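Local coordinates for adenosine monophosphate-protein transferase (Pyrococcus horikoshii, PDB 2D16) that is of unproven function but may transfer adenosine monophosphate to protein or act as an adenosine-specific kinase, at residues 15-25 against 81-92; 4-12 against 69-77. All blocks are in the same frame, centred on the assembly; numbering follows the deposited sequence.

Interaction 1: 15-25 against 81-92; sequences VEVIIGQGNFS and HVFVILMKNAYP
The His81 imidazole, just before strand 82-88, lies against Asn23, whose CA sits over the ring centre in a CH-pi contact, 3.7 Å from the centroid. Ser25 OG, which is hydrogen-bonded to the carbonyl oxygen of Asn50, lies at the ring edge, and a water in the ring plane bonds His81 NE2 and, weakly, Ser25 N. His81 O accepts a nearly straight hydrogen bond from Gly22 N, 2.7 Å. With His81, Glu16 and Ile18 bury the most surface.

In the middle, Ile18 and Ile85 exchange a pair of backbone hydrogen bonds, and their side chains meet at the branch points, CB to CB 4.1 Å. Next along this face, the Phe83 ring lies over Gly20, whose CA is 3.7 Å from the ring centroid.

Glu16 forms the far end. A bend at chi2 (-83°) swings its carboxylate across Pro92, with OE1 3.2 Å from Pro92 CD, while OE2 meets the edge of the Tyr91 ring. Ile18, Phe83 and Ile85 pack on helix 92-100; Val84 and Leu86, on the other face, meet helix 64-77. These are two antiparallel strands with alternating hydrogen-bonded and non-hydrogen-bonded pairs, inside a five-stranded sheet with helices on both faces.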
loop_
_atom_site.group_PDB
_atom_site.type_symbol
_atom_site.label_atom_id
_atom_site.label_comp_id
_atom_site.label_asym_id
_atom_site.label_seq_id
_atom_site.Cartn_x
_atom_site.Cartn_y
_atom_site.Cartn_z
ATOM N N VAL A 15 -46.402 -5.104 -7.040
ATOM C CA VAL A 15 -46.317 -3.699 -6.658
ATOM C C VAL A 15 -46.728 -3.513 -5.203
ATOM O O VAL A 15 -47.733 -4.065 -4.756
ATOM C CB VAL A 15 -47.197 -2.823 -7.579
ATOM C CG1 VAL A 15 -47.352 -1.418 -7.003
ATOM C CG2 VAL A 15 -46.562 -2.751 -8.957
ATOM N N GLU A 16 -45.934 -2.737 -4.468
ATOM C CA GLU A 16 -46.190 -2.476 -3.052
ATOM C C GLU A 16 -47.029 -1.214 -2.895
ATOM O O GLU A 16 -46.817 -0.233 -3.610
ATOM C CB GLU A 16 -44.868 -2.270 -2.306
ATOM C CG GLU A 16 -43.823 -3.369 -2.473
ATOM C CD GLU A 16 -44.031 -4.544 -1.535
ATOM O OE1 GLU A 16 -44.775 -4.401 -0.542
ATOM O OE2 GLU A 16 -43.432 -5.609 -1.781
ATOM N N VAL A 17 -47.978 -1.237 -1.966
ATOM C CA VAL A 17 -48.810 -0.068 -1.719
ATOM C C VAL A 17 -48.615 0.414 -0.284
ATOM O O VAL A 17 -48.455 -0.389 0.637
ATOM C CB VAL A 17 -50.320 -0.362 -1.947
ATOM C CG1 VAL A 17 -50.814 -1.419 -0.969
ATOM C CG2 VAL A 17 -51.131 0.925 -1.789
ATOM N N ILE A 18 -48.597 1.732 -0.114
ATOM C CA ILE A 18 -48.458 2.344 1.200
ATOM C C ILE A 18 -49.506 3.453 1.260
ATOM O O ILE A 18 -49.566 4.303 0.372
ATOM C CB ILE A 18 -47.058 2.971 1.407
ATOM C CG1 ILE A 18 -45.968 1.918 1.192
ATOM C CG2 ILE A 18 -46.956 3.540 2.820
ATOM C CD1 ILE A 18 -44.555 2.471 1.265
ATOM N N ILE A 19 -50.342 3.432 2.291
ATOM C CA ILE A 19 -51.381 4.443 2.444
ATOM C C ILE A 19 -51.097 5.197 3.737
ATOM O O ILE A 19 -50.814 4.582 4.761
ATOM C CB ILE A 19 -52.790 3.812 2.557
ATOM C CG1 ILE A 19 -53.016 2.791 1.437
ATOM C CG2 ILE A 19 -53.849 4.903 2.513
ATOM C CD1 ILE A 19 -52.999 3.379 0.046
ATOM N N GLY A 20 -51.183 6.522 3.695
ATOM C CA GLY A 20 -50.915 7.295 4.892
ATOM C C GLY A 20 -51.758 8.546 5.020
ATOM O O GLY A 20 -52.542 8.879 4.130
ATOM N N GLN A 21 -51.597 9.231 6.146
ATOM C CA GLN A 21 -52.326 10.465 6.419
ATOM C C GLN A 21 -51.278 11.557 6.610
ATOM O O GLN A 21 -50.367 11.422 7.438
ATOM C CB GLN A 21 -53.176 10.314 7.687
ATOM C CG GLN A 21 -54.046 11.540 8.014
ATOM C CD GLN A 21 -55.280 11.667 7.122
ATOM O OE1 GLN A 21 -55.831 10.661 6.665
ATOM N NE2 GLN A 21 -55.706 12.896 6.856
ATOM N N GLY A 22 -51.400 12.632 5.833
ATOM C CA GLY A 22 -50.438 13.714 5.924
ATOM C C GLY A 22 -51.037 15.098 6.084
ATOM O O GLY A 22 -52.128 15.261 6.626
ATOM N N ASN A 23 -50.305 16.094 5.597
ATOM C CA ASN A 23 -50.718 17.488 5.683
ATOM C C ASN A 23 -49.998 18.299 4.608
ATOM O O ASN A 23 -48.946 17.887 4.116
ATOM C CB ASN A 23 -50.374 18.019 7.082
ATOM C CG ASN A 23 -50.492 19.526 7.195
ATOM O OD1 ASN A 23 -49.565 20.260 6.847
ATOM N ND2 ASN A 23 -51.630 19.995 7.688
ATOM N N PHE A 24 -50.581 19.438 4.236
ATOM C CA PHE A 24 -49.982 20.332 3.243
ATOM C C PHE A 24 -49.745 19.609 1.916
ATOM O O PHE A 24 -48.636 19.603 1.380
ATOM C CB PHE A 24 -48.664 20.881 3.815
ATOM C CG PHE A 24 -48.145 22.115 3.119
ATOM C CD1 PHE A 24 -48.944 22.837 2.236
ATOM C CD2 PHE A 24 -46.853 22.568 3.376
ATOM C CE1 PHE A 24 -48.460 23.993 1.618
ATOM C CE2 PHE A 24 -46.362 23.724 2.763
ATOM C CZ PHE A 24 -47.170 24.437 1.882
ATOM N N SER A 25 -50.814 19.026 1.384
ATOM C CA SER A 25 -50.763 18.260 0.144
ATOM C C SER A 25 -49.962 18.827 -1.030
ATOM O O SER A 25 -49.174 18.103 -1.636
ATOM C CB SER A 25 -52.185 17.952 -0.327
ATOM O OG SER A 25 -52.881 17.198 0.649
ATOM N N HIS A 81 -56.172 14.866 2.734
ATOM C CA HIS A 81 -54.811 14.697 3.274
ATOM C C HIS A 81 -54.316 13.230 3.288
ATOM O O HIS A 81 -53.274 12.904 3.840
ATOM C CB HIS A 81 -54.791 15.264 4.693
ATOM C CG HIS A 81 -54.487 16.739 4.644
ATOM N ND1 HIS A 81 -54.777 17.593 5.658
ATOM C CD2 HIS A 81 -53.857 17.460 3.624
ATOM C CE1 HIS A 81 -54.328 18.798 5.256
ATOM N NE2 HIS A 81 -53.772 18.748 4.043
ATOM N N VAL A 82 -55.052 12.321 2.659
ATOM C CA VAL A 82 -54.605 10.938 2.577
ATOM C C VAL A 82 -53.660 10.848 1.382
ATOM O O VAL A 82 -53.875 11.506 0.361
ATOM C CB VAL A 82 -55.793 9.968 2.349
ATOM C CG1 VAL A 82 -55.282 8.596 1.916
ATOM C CG2 VAL A 82 -56.614 9.839 3.626
ATOM N N PHE A 83 -52.596 10.064 1.512
ATOM C CA PHE A 83 -51.682 9.898 0.396
ATOM C C PHE A 83 -51.528 8.420 0.083
ATOM O O PHE A 83 -51.623 7.564 0.970
ATOM C CB PHE A 83 -50.319 10.571 0.668
ATOM C CG PHE A 83 -49.547 10.000 1.836
ATOM C CD1 PHE A 83 -48.714 8.895 1.670
ATOM C CD2 PHE A 83 -49.609 10.610 3.085
ATOM C CE1 PHE A 83 -47.945 8.406 2.733
ATOM C CE2 PHE A 83 -48.847 10.130 4.158
ATOM C CZ PHE A 83 -48.011 9.026 3.981
ATOM N N VAL A 84 -51.337 8.130 -1.199
ATOM C CA VAL A 84 -51.183 6.763 -1.670
ATOM C C VAL A 84 -49.894 6.615 -2.462
ATOM O O VAL A 84 -49.616 7.403 -3.369
ATOM C CB VAL A 84 -52.355 6.345 -2.595
ATOM C CG1 VAL A 84 -52.116 4.931 -3.126
ATOM C CG2 VAL A 84 -53.677 6.422 -1.845
ATOM N N ILE A 85 -49.114 5.597 -2.119
ATOM C CA ILE A 85 -47.865 5.326 -2.809
ATOM C C ILE A 85 -47.904 3.925 -3.404
ATOM O O ILE A 85 -48.300 2.976 -2.735
ATOM C CB ILE A 85 -46.651 5.377 -1.852
ATOM C CG1 ILE A 85 -46.552 6.755 -1.195
ATOM C CG2 ILE A 85 -45.371 5.054 -2.622
ATOM C CD1 ILE A 85 -45.553 6.805 -0.054
ATOM N N LEU A 86 -47.516 3.812 -4.669
ATOM C CA LEU A 86 -47.439 2.519 -5.339
ATOM C C LEU A 86 -46.013 2.478 -5.861
ATOM O O LEU A 86 -45.594 3.366 -6.600
ATOM C CB LEU A 86 -48.446 2.423 -6.494
ATOM C CG LEU A 86 -49.921 2.315 -6.093
ATOM C CD1 LEU A 86 -50.792 2.289 -7.337
ATOM C CD2 LEU A 86 -50.139 1.052 -5.267
ATOM N N MET A 87 -45.258 1.460 -5.465
ATOM C CA MET A 87 -43.864 1.376 -5.872
ATOM C C MET A 87 -43.387 -0.028 -6.214
ATOM O O MET A 87 -44.033 -1.028 -5.892
ATOM C CB MET A 87 -42.976 1.915 -4.748
ATOM C CG MET A 87 -43.005 1.021 -3.503
ATOM S SD MET A 87 -41.987 1.611 -2.129
ATOM C CE MET A 87 -41.826 0.111 -1.158
ATOM N N LYS A 88 -42.235 -0.073 -6.873
ATOM C CA LYS A 88 -41.579 -1.317 -7.240
ATOM C C LYS A 88 -40.075 -1.058 -7.151
ATOM O O LYS A 88 -39.644 0.097 -7.071
ATOM C CB LYS A 88 -41.983 -1.758 -8.652
ATOM C CG LYS A 88 -41.660 -0.771 -9.756
ATOM C CD LYS A 88 -42.119 -1.327 -11.104
ATOM C CE LYS A 88 -41.763 -0.392 -12.252
ATOM N NZ LYS A 88 -42.179 -0.961 -13.569
ATOM N N ASN A 89 -39.284 -2.127 -7.152
ATOM C CA ASN A 89 -37.830 -2.030 -7.048
ATOM C C ASN A 89 -37.422 -1.529 -5.661
ATOM O O ASN A 89 -36.334 -0.981 -5.473
ATOM C CB ASN A 89 -37.261 -1.104 -8.130
ATOM C CG ASN A 89 -37.573 -1.588 -9.534
ATOM O OD1 ASN A 89 -37.766 -2.782 -9.760
ATOM N ND2 ASN A 89 -37.608 -0.665 -10.484
ATOM N N ALA A 90 -38.311 -1.733 -4.697
ATOM C CA ALA A 90 -38.085 -1.335 -3.311
ATOM C C ALA A 90 -39.185 -1.988 -2.489
ATOM O O ALA A 90 -40.263 -2.273 -3.008
ATOM C CB ALA A 90 -38.151 0.186 -3.170
ATOM N N TYR A 91 -38.906 -2.227 -1.211
ATOM C CA TYR A 91 -39.862 -2.858 -0.311
ATOM C C TYR A 91 -40.204 -1.903 0.827
ATOM O O TYR A 91 -39.430 -0.999 1.133
ATOM C CB TYR A 91 -39.264 -4.134 0.278
ATOM C CG TYR A 91 -38.871 -5.170 -0.751
ATOM C CD1 TYR A 91 -39.835 -5.799 -1.539
ATOM C CD2 TYR A 91 -37.534 -5.536 -0.925
ATOM C CE1 TYR A 91 -39.481 -6.771 -2.474
ATOM C CE2 TYR A 91 -37.170 -6.510 -1.858
ATOM C CZ TYR A 91 -38.151 -7.122 -2.626
ATOM O OH TYR A 91 -37.807 -8.097 -3.538
ATOM N N PRO A 92 -41.366 -2.102 1.473
ATOM C CA PRO A 92 -41.761 -1.224 2.582
ATOM C C PRO A 92 -40.679 -1.103 3.653
ATOM O O PRO A 92 -40.453 -0.021 4.193
ATOM C CB PRO A 92 -43.035 -1.883 3.103
ATOM C CG PRO A 92 -43.645 -2.456 1.840
ATOM C CD PRO A 92 -42.434 -3.069 1.159
HETATM O O HOH W 1 -53.261 20.957 2.479
#

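Interaction 2: 4-12 against 69-77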
loop_
_atom_site.group_PDB
_atom_site.type_symbol
_atom_site.label_atom_id
_atom_site.label_comp_id
_atom_site.label_asym_id
_atom_site.label_seq_id
_atom_site.Cartn_x
_atom_site.Cartn_y
_atom_site.Cartn_z
ATOM N N ILE A 4 -70.280 3.561 5.450
ATOM C CA ILE A 4 -68.995 2.896 5.306
ATOM C C ILE A 4 -68.925 2.089 4.018
ATOM O O ILE A 4 -69.879 1.398 3.659
ATOM C CB ILE A 4 -68.734 1.958 6.507
ATOM C CG1 ILE A 4 -68.698 2.781 7.799
ATOM C CG2 ILE A 4 -67.429 1.202 6.309
ATOM C CD1 ILE A 4 -68.533 1.954 9.067
ATOM N N GLU A 5 -67.799 2.198 3.318
ATOM C CA GLU A 5 -67.595 1.463 2.077
ATOM C C GLU A 5 -66.193 0.863 2.043
ATOM O O GLU A 5 -65.277 1.348 2.718
ATOM C CB GLU A 5 -67.802 2.375 0.859
ATOM C CG GLU A 5 -66.702 3.393 0.621
ATOM C CD GLU A 5 -67.034 4.359 -0.507
ATOM O OE1 GLU A 5 -68.017 5.117 -0.370
ATOM O OE2 GLU A 5 -66.315 4.360 -1.530
ATOM N N VAL A 6 -66.038 -0.199 1.258
ATOM C CA VAL A 6 -64.763 -0.885 1.120
ATOM C C VAL A 6 -64.198 -0.613 -0.264
ATOM O O VAL A 6 -64.881 -0.796 -1.270
ATOM C CB VAL A 6 -64.936 -2.405 1.311
ATOM C CG1 VAL A 6 -63.594 -3.113 1.172
ATOM C CG2 VAL A 6 -65.548 -2.678 2.673
ATOM N N ILE A 7 -62.950 -0.166 -0.310
ATOM C CA ILE A 7 -62.297 0.135 -1.572
ATOM C C ILE A 7 -61.150 -0.834 -1.812
ATOM O O ILE A 7 -60.254 -0.972 -0.981
ATOM C CB ILE A 7 -61.744 1.579 -1.579
ATOM C CG1 ILE A 7 -62.899 2.575 -1.436
ATOM C CG2 ILE A 7 -60.969 1.839 -2.864
ATOM C CD1 ILE A 7 -62.454 4.008 -1.268
ATOM N N ASP A 8 -61.193 -1.524 -2.945
ATOM C CA ASP A 8 -60.140 -2.461 -3.293
ATOM C C ASP A 8 -59.048 -1.672 -4.001
ATOM O O ASP A 8 -59.318 -0.980 -4.986
ATOM C CB ASP A 8 -60.674 -3.551 -4.232
ATOM C CG ASP A 8 -61.581 -4.541 -3.525
ATOM O OD1 ASP A 8 -61.086 -5.284 -2.651
ATOM O OD2 ASP A 8 -62.785 -4.578 -3.845
ATOM N N ILE A 9 -57.824 -1.754 -3.487
ATOM C CA ILE A 9 -56.707 -1.052 -4.101
ATOM C C ILE A 9 -56.376 -1.741 -5.419
ATOM O O ILE A 9 -56.187 -2.957 -5.459
ATOM C CB ILE A 9 -55.452 -1.081 -3.199
ATOM C CG1 ILE A 9 -55.690 -0.239 -1.941
ATOM C CG2 ILE A 9 -54.239 -0.574 -3.980
ATOM C CD1 ILE A 9 -55.944 1.233 -2.226
ATOM N N GLU A 10 -56.327 -0.960 -6.494
ATOM C CA GLU A 10 -56.003 -1.494 -7.812
ATOM C C GLU A 10 -54.500 -1.363 -8.025
ATOM O O GLU A 10 -53.962 -0.256 -8.040
ATOM C CB GLU A 10 -56.737 -0.717 -8.911
ATOM C CG GLU A 10 -56.627 -1.370 -10.288
ATOM C CD GLU A 10 -57.137 -0.490 -11.415
ATOM O OE1 GLU A 10 -58.129 0.241 -11.208
ATOM O OE2 GLU A 10 -56.548 -0.541 -12.517
ATOM N N LYS A 11 -53.824 -2.495 -8.182
ATOM C CA LYS A 11 -52.385 -2.488 -8.391
ATOM C C LYS A 11 -51.931 -3.793 -9.023
ATOM O O LYS A 11 -52.509 -4.847 -8.774
ATOM C CB LYS A 11 -51.654 -2.287 -7.058
ATOM C CG LYS A 11 -51.979 -3.341 -6.004
ATOM C CD LYS A 11 -51.179 -3.111 -4.732
ATOM C CE LYS A 11 -51.648 -4.012 -3.593
ATOM N NZ LYS A 11 -51.534 -5.464 -3.911
ATOM N N PRO A 12 -50.895 -3.735 -9.867
ATOM C CA PRO A 12 -50.415 -4.964 -10.498
ATOM C C PRO A 12 -49.666 -5.849 -9.502
ATOM O O PRO A 12 -49.224 -5.385 -8.446
ATOM C CB PRO A 12 -49.526 -4.447 -11.628
ATOM C CG PRO A 12 -49.811 -3.001 -11.806
ATOM C CD PRO A 12 -50.215 -2.553 -10.425
ATOM N N LEU A 69 -52.063 5.017 -11.536
ATOM C CA LEU A 69 -52.725 4.135 -10.582
ATOM C C LEU A 69 -52.807 4.728 -9.176
ATOM O O LEU A 69 -53.810 4.554 -8.484
ATOM C CB LEU A 69 -52.013 2.782 -10.524
ATOM C CG LEU A 69 -52.308 1.831 -11.687
ATOM C CD1 LEU A 69 -51.427 0.596 -11.589
ATOM C CD2 LEU A 69 -53.782 1.448 -11.657
ATOM N N ALA A 70 -51.753 5.417 -8.752
ATOM C CA ALA A 70 -51.749 6.022 -7.424
ATOM C C ALA A 70 -52.850 7.073 -7.363
ATOM O O ALA A 70 -53.599 7.149 -6.392
ATOM C CB ALA A 70 -50.388 6.659 -7.134
ATOM N N ALA A 71 -52.949 7.878 -8.415
ATOM C CA ALA A 71 -53.957 8.927 -8.485
ATOM C C ALA A 71 -55.374 8.356 -8.530
ATOM O O ALA A 71 -56.284 8.876 -7.889
ATOM C CB ALA A 71 -53.704 9.807 -9.706
ATOM N N LYS A 72 -55.557 7.285 -9.295
ATOM C CA LYS A 72 -56.865 6.658 -9.411
ATOM C C LYS A 72 -57.323 6.119 -8.056
ATOM O O LYS A 72 -58.480 6.290 -7.675
ATOM C CB LYS A 72 -56.811 5.520 -10.432
ATOM C CG LYS A 72 -58.157 4.876 -10.723
ATOM C CD LYS A 72 -58.003 3.754 -11.746
ATOM C CE LYS A 72 -59.338 3.098 -12.065
ATOM N NZ LYS A 72 -59.191 1.973 -13.036
ATOM N N ASN A 73 -56.415 5.467 -7.336
ATOM C CA ASN A 73 -56.739 4.916 -6.018
ATOM C C ASN A 73 -56.993 6.038 -5.015
ATOM O O ASN A 73 -57.930 5.976 -4.218
ATOM C CB ASN A 73 -55.596 4.037 -5.495
ATOM C CG ASN A 73 -55.598 2.639 -6.098
ATOM O OD1 ASN A 73 -56.531 1.857 -5.893
ATOM N ND2 ASN A 73 -54.558 2.323 -6.849
ATOM N N ALA A 74 -56.149 7.063 -5.058
ATOM C CA ALA A 74 -56.280 8.193 -4.145
ATOM C C ALA A 74 -57.590 8.962 -4.308
ATOM O O ALA A 74 -58.231 9.307 -3.317
ATOM C CB ALA A 74 -55.098 9.140 -4.313
ATOM N N VAL A 75 -57.994 9.237 -5.546
ATOM C CA VAL A 75 -59.229 9.987 -5.762
ATOM C C VAL A 75 -60.455 9.157 -5.368
ATOM O O VAL A 75 -61.477 9.705 -4.948
ATOM C CB VAL A 75 -59.354 10.482 -7.238
ATOM C CG1 VAL A 75 -59.741 9.349 -8.154
ATOM C CG2 VAL A 75 -60.365 11.618 -7.314
ATOM N N LYS A 76 -60.343 7.837 -5.490
ATOM C CA LYS A 76 -61.441 6.958 -5.118
ATOM C C LYS A 76 -61.573 7.002 -3.598
ATOM O O LYS A 76 -62.673 7.120 -3.068
ATOM C CB LYS A 76 -61.174 5.525 -5.585
ATOM C CG LYS A 76 -62.347 4.582 -5.350
ATOM C CD LYS A 76 -63.624 5.122 -5.994
ATOM C CE LYS A 76 -64.824 4.237 -5.690
ATOM N NZ LYS A 76 -64.618 2.843 -6.172
ATOM N N ILE A 77 -60.444 6.917 -2.900
ATOM C CA ILE A 77 -60.453 6.982 -1.442
ATOM C C ILE A 77 -61.018 8.350 -1.058
ATOM O O ILE A 77 -61.816 8.467 -0.129
ATOM C CB ILE A 77 -59.028 6.801 -0.876
ATOM C CG1 ILE A 77 -58.588 5.346 -1.080
ATOM C CG2 ILE A 77 -58.990 7.194 0.599
ATOM C CD1 ILE A 77 -57.130 5.085 -0.766
HETATM O O HOH W 2 -59.270 1.656 -6.033
HETATM O O HOH W 3 -56.423 1.776 -14.640
#
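Asn73 projects from helix 64-77 to the backbone of Glu10, just beyond strand 3-8, and reads both of its polar groups. From CB, the first torsion (chi1 -80°) sets CG beside the backbone N, and this turn carries the amide to Glu10; the side chains of Asn73 and Ile9 cross at about a right angle. OD1 of Asn73 approaches Ile9 CA to 3.4 Å and receives Glu10 N at 2.9 Å, in the carbonyl plane and on a lone pair; a water shared with the Asp8 carbonyl gives it a second bond. At the other tip, ND2 donates to Glu10 O at 2.9 Å, with that acceptor in the amide plane, and adds a weak bond to Leu69 O one helical turn back.

The Glu10 side chain returns the contact. Extended beyond CG, it brings OE1 to Lys72 NZ in a 2.7 Å salt bridge that uses the syn lone pair, while OE2 lies 3.5 Å from Leu69 CD2.

Apolar contacts border this polar centre: Leu69 CD1 reaches the Pro12 ring at CD, 3.6 Å, and Ile7 CD1 reaches Ile77 CA at 3.6 Å. The two hydrogen bonds to Glu10 N and O fix the rotation of the Asn73 carboxamide and tie backbone to helix, whereas the salt bridge, with a water also joining OE2 to Lys72 NZ, adds an electrostatic link at the more exposed rim.

In the fold
Interaction 1 lies near the centre of the chain and is largely buried; interaction 2 is farther out and only partly buried. The first joins neighbouring strands of the five-stranded sheet through repeated backbone bonds and apolar side chains. The second joins helix 64-77 to the chain at the edge of the three-stranded sheet, relying on a side-chain amide, a salt bridge and waters. They meet where Leu86 CD1 packs 3.4 Å from Leu69 CB and where Val17 touches Lys11; helix 64-77 packs on strand 82-88 and also reaches segment 4-12. Their segments alternate along the chain, and helix 64-77 takes part in both neighbourhoods.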